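Local coordinates for coenzyme A transferase (PDB 3QLI), which probably transfers coenzyme A from an acyl-CoA to a carboxylate such as acetate, at residues E89-I94 with R118-Y123. Numbering follows the deposited sequence.
Sequences ELNNRI and RKVVNY
N91 reaches V120 with its carboxamide: ND2 of N91 donates to V120 O at 2.7 Å. The N-H...O angle of 163° makes this bond nearly straight. The acceptor lies nearly in the N91 amide plane, whereas seen from the carbonyl the donor is tilted 21° from its plane. With CG anti to the backbone N (chi1 -159°), the amide extends toward the 118-123 segment and meets the V120 side chain at about a right angle; N91 OD1 comes within 3.4 Å of V120 CB. R118 lies near the same amide without bonding to it: its NH2 stands 3.8 Å from N91 OD1, oblique, while V120 CG1 sits 3.7 Å above one face of the R118 guanidinium, toward the rim. In the N-terminal α/β domain, this contact joins the loop entering strand 94-98, at the edge of the parallel sheet within this chain, to the one following helix 103-114, which makes it a tie between the two ends of a strand-helix unit. Further out, a salt bridge from R118 NH1 to D115 holds the guanidinium, and Y88 packs against both R118 and V120. Within 89-94, R93 N and I94 N both donate to L90 O, each at 2.9 Å, folding the turn that carries N91.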
ATOM      1  N   GLU A  89      28.487 -19.957 -11.581  1.00 21.98           N
ATOM      2  CA  GLU A  89      28.811 -21.341 -11.936  1.00 19.97           C
ATOM      3  C   GLU A  89      28.080 -22.351 -11.069  1.00 25.04           C
ATOM      4  O   GLU A  89      27.993 -23.528 -11.417  1.00 20.30           O
ATOM      5  CB  GLU A  89      30.314 -21.586 -11.835  1.00 26.64           C
ATOM      6  CG  GLU A  89      31.155 -20.463 -12.421  1.00 34.61           C
ATOM      7  CD  GLU A  89      31.481 -19.398 -11.391  1.00 34.59           C
ATOM      8  OE1 GLU A  89      32.168 -19.725 -10.392  1.00 42.07           O
ATOM      9  OE2 GLU A  89      31.054 -18.239 -11.577  1.00 29.25           O
ATOM     10  N   LEU A  90      27.555 -21.901  -9.933  1.00 20.77           N
ATOM     11  CA  LEU A  90      26.840 -22.791  -9.021  1.00 20.55           C
ATOM     12  C   LEU A  90      25.326 -22.664  -9.160  1.00 21.09           C
ATOM     13  O   LEU A  90      24.571 -23.315  -8.438  1.00 20.49           O
ATOM     14  CB  LEU A  90      27.245 -22.510  -7.572  1.00 18.18           C
ATOM     15  CG  LEU A  90      28.736 -22.508  -7.233  1.00 20.92           C
ATOM     16  CD1 LEU A  90      28.951 -22.135  -5.775  1.00 21.37           C
ATOM     17  CD2 LEU A  90      29.364 -23.856  -7.537  1.00 22.88           C
ATOM     18  N   ASN A  91      24.890 -21.820 -10.088  1.00 19.07           N
ATOM     19  CA  ASN A  91      23.470 -21.572 -10.310  1.00 22.87           C
ATOM     20  C   ASN A  91      22.616 -22.812 -10.575  1.00 24.51           C
ATOM     21  O   ASN A  91      21.408 -22.793 -10.353  1.00 28.19           O
ATOM     22  CB  ASN A  91      23.278 -20.559 -11.440  1.00 26.20           C
ATOM     23  CG  ASN A  91      21.929 -19.877 -11.382  1.00 29.25           C
ATOM     24  OD1 ASN A  91      20.961 -20.341 -11.985  1.00 33.13           O
ATOM     25  ND2 ASN A  91      21.855 -18.770 -10.652  1.00 33.00           N
ATOM     26  N   ASN A  92      23.240 -23.882 -11.052  1.00 26.49           N
ATOM     27  CA  ASN A  92      22.513 -25.112 -11.353  1.00 24.97           C
ATOM     28  C   ASN A  92      22.271 -25.986 -10.126  1.00 26.34           C
ATOM     29  O   ASN A  92      21.567 -26.991 -10.199  1.00 26.65           O
ATOM     30  CB  ASN A  92      23.252 -25.918 -12.422  1.00 27.43           C
ATOM     31  CG  ASN A  92      24.603 -26.417 -11.947  1.00 31.37           C
ATOM     32  OD1 ASN A  92      25.357 -25.686 -11.305  1.00 31.67           O
ATOM     33  ND2 ASN A  92      24.917 -27.668 -12.263  1.00 38.79           N
ATOM     34  N   ARG A  93      22.858 -25.597  -9.001  1.00 21.46           N
ATOM     35  CA  ARG A  93      22.736 -26.364  -7.766  1.00 17.74           C
ATOM     36  C   ARG A  93      22.189 -25.545  -6.609  1.00 18.11           C
ATOM     37  O   ARG A  93      21.429 -26.053  -5.794  1.00 17.43           O
ATOM     38  CB  ARG A  93      24.090 -26.961  -7.378  1.00 18.91           C
ATOM     39  CG  ARG A  93      24.527 -28.101  -8.310  1.00 20.92           C
ATOM     40  CD  ARG A  93      25.863 -28.700  -7.921  1.00 22.71           C
ATOM     41  NE  ARG A  93      26.166 -29.838  -8.786  1.00 26.85           N
ATOM     42  CZ  ARG A  93      25.697 -31.069  -8.595  1.00 32.01           C
ATOM     43  NH1 ARG A  93      24.909 -31.340  -7.555  1.00 25.91           N
ATOM     44  NH2 ARG A  93      26.025 -32.037  -9.444  1.00 31.11           N
ATOM     45  N   ILE A  94      22.612 -24.287  -6.520  1.00 15.88           N
ATOM     46  CA  ILE A  94      22.091 -23.378  -5.500  1.00 17.85           C
ATOM     47  C   ILE A  94      21.278 -22.321  -6.220  1.00 18.31           C
ATOM     48  O   ILE A  94      21.830 -21.521  -6.959  1.00 18.97           O
ATOM     49  CB  ILE A  94      23.223 -22.720  -4.700  1.00 16.77           C
ATOM     50  CG1 ILE A  94      24.048 -23.805  -3.994  1.00 19.49           C
ATOM     51  CG2 ILE A  94      22.654 -21.705  -3.697  1.00 17.55           C
ATOM     52  CD1 ILE A  94      25.258 -23.300  -3.261  1.00 19.29           C
ATOM     53  N   ARG A 118      19.165 -17.488 -20.509  1.00 34.81           N
ATOM     54  CA  ARG A 118      18.842 -18.270 -19.319  1.00 37.08           C
ATOM     55  C   ARG A 118      18.298 -17.454 -18.143  1.00 33.34           C
ATOM     56  O   ARG A 118      18.749 -16.338 -17.893  1.00 29.93           O
ATOM     57  CB  ARG A 118      20.095 -19.008 -18.843  1.00 37.61           C
ATOM     58  CG  ARG A 118      20.233 -20.429 -19.343  1.00 38.18           C
ATOM     59  CD  ARG A 118      21.528 -21.051 -18.837  1.00 42.34           C
ATOM     60  NE  ARG A 118      21.456 -21.389 -17.418  1.00 44.21           N
ATOM     61  CZ  ARG A 118      22.473 -21.280 -16.569  1.00 41.20           C
ATOM     62  NH1 ARG A 118      23.649 -20.840 -16.990  1.00 43.04           N
ATOM     63  NH2 ARG A 118      22.313 -21.613 -15.296  1.00 40.16           N
ATOM     64  N   LYS A 119      17.348 -18.033 -17.412  1.00 32.31           N
ATOM     65  CA  LYS A 119      16.809 -17.428 -16.203  1.00 31.69           C
ATOM     66  C   LYS A 119      17.649 -18.018 -15.084  1.00 26.15           C
ATOM     67  O   LYS A 119      17.707 -19.236 -14.927  1.00 26.98           O
ATOM     68  CB  LYS A 119      15.335 -17.778 -16.012  1.00 30.28           C
ATOM     69  CG  LYS A 119      14.678 -17.039 -14.858  1.00 30.38           C
ATOM     70  CD  LYS A 119      13.204 -17.379 -14.742  1.00 34.03           C
ATOM     71  CE  LYS A 119      12.361 -16.125 -14.598  1.00 37.59           C
ATOM     72  NZ  LYS A 119      12.677 -15.380 -13.351  1.00 37.57           N
ATOM     73  N   VAL A 120      18.319 -17.165 -14.319  1.00 21.95           N
ATOM     74  CA  VAL A 120      19.254 -17.650 -13.307  1.00 22.73           C
ATOM     75  C   VAL A 120      18.966 -17.066 -11.919  1.00 22.09           C
ATOM     76  O   VAL A 120      19.513 -17.531 -10.920  1.00 23.11           O
ATOM     77  CB  VAL A 120      20.712 -17.369 -13.716  1.00 22.99           C
ATOM     78  CG1 VAL A 120      21.051 -18.152 -14.982  1.00 26.87           C
ATOM     79  CG2 VAL A 120      20.917 -15.881 -13.949  1.00 23.06           C
ATOM     80  N   VAL A 121      18.110 -16.052 -11.874  1.00 18.83           N
ATOM     81  CA  VAL A 121      17.600 -15.515 -10.621  1.00 21.41           C
ATOM     82  C   VAL A 121      16.087 -15.661 -10.618  1.00 20.69           C
ATOM     83  O   VAL A 121      15.420 -15.323 -11.594  1.00 24.72           O
ATOM     84  CB  VAL A 121      17.969 -14.034 -10.444  1.00 20.22           C
ATOM     85  CG1 VAL A 121      17.195 -13.407  -9.271  1.00 16.27           C
ATOM     86  CG2 VAL A 121      19.493 -13.865 -10.288  1.00 18.48           C
ATOM     87  N   ASN A 122      15.543 -16.193  -9.531  1.00 17.34           N
ATOM     88  CA  ASN A 122      14.104 -16.360  -9.439  1.00 18.34           C
ATOM     89  C   ASN A 122      13.510 -15.429  -8.400  1.00 19.65           C
ATOM     90  O   ASN A 122      13.339 -15.796  -7.238  1.00 18.52           O
ATOM     91  CB  ASN A 122      13.741 -17.807  -9.127  1.00 20.85           C
ATOM     92  CG  ASN A 122      12.552 -18.285  -9.934  1.00 30.24           C
ATOM     93  OD1 ASN A 122      11.510 -17.616  -9.997  1.00 30.02           O
ATOM     94  ND2 ASN A 122      12.712 -19.424 -10.591  1.00 34.16           N
ATOM     95  N   TYR A 123      13.212 -14.212  -8.826  1.00 17.56           N
ATOM     96  CA  TYR A 123      12.617 -13.219  -7.944  1.00 18.08           C
ATOM     97  C   TYR A 123      11.328 -13.730  -7.303  1.00 16.22           C
ATOM     98  O   TYR A 123      10.455 -14.255  -7.988  1.00 17.50           O
ATOM     99  CB  TYR A 123      12.337 -11.936  -8.732  1.00 18.69           C
ATOM    100  CG  TYR A 123      11.631 -10.847  -7.947  1.00 16.90           C
ATOM    101  CD1 TYR A 123      12.251 -10.220  -6.870  1.00 18.65           C
ATOM    102  CD2 TYR A 123      10.361 -10.433  -8.302  1.00 18.88           C
ATOM    103  CE1 TYR A 123      11.604  -9.218  -6.150  1.00 16.68           C
ATOM    104  CE2 TYR A 123       9.702  -9.429  -7.595  1.00 16.11           C
ATOM    105  CZ  TYR A 123      10.331  -8.827  -6.527  1.00 21.05           C
ATOM    106  OH  TYR A 123       9.678  -7.831  -5.839  1.00 22.21           O
TER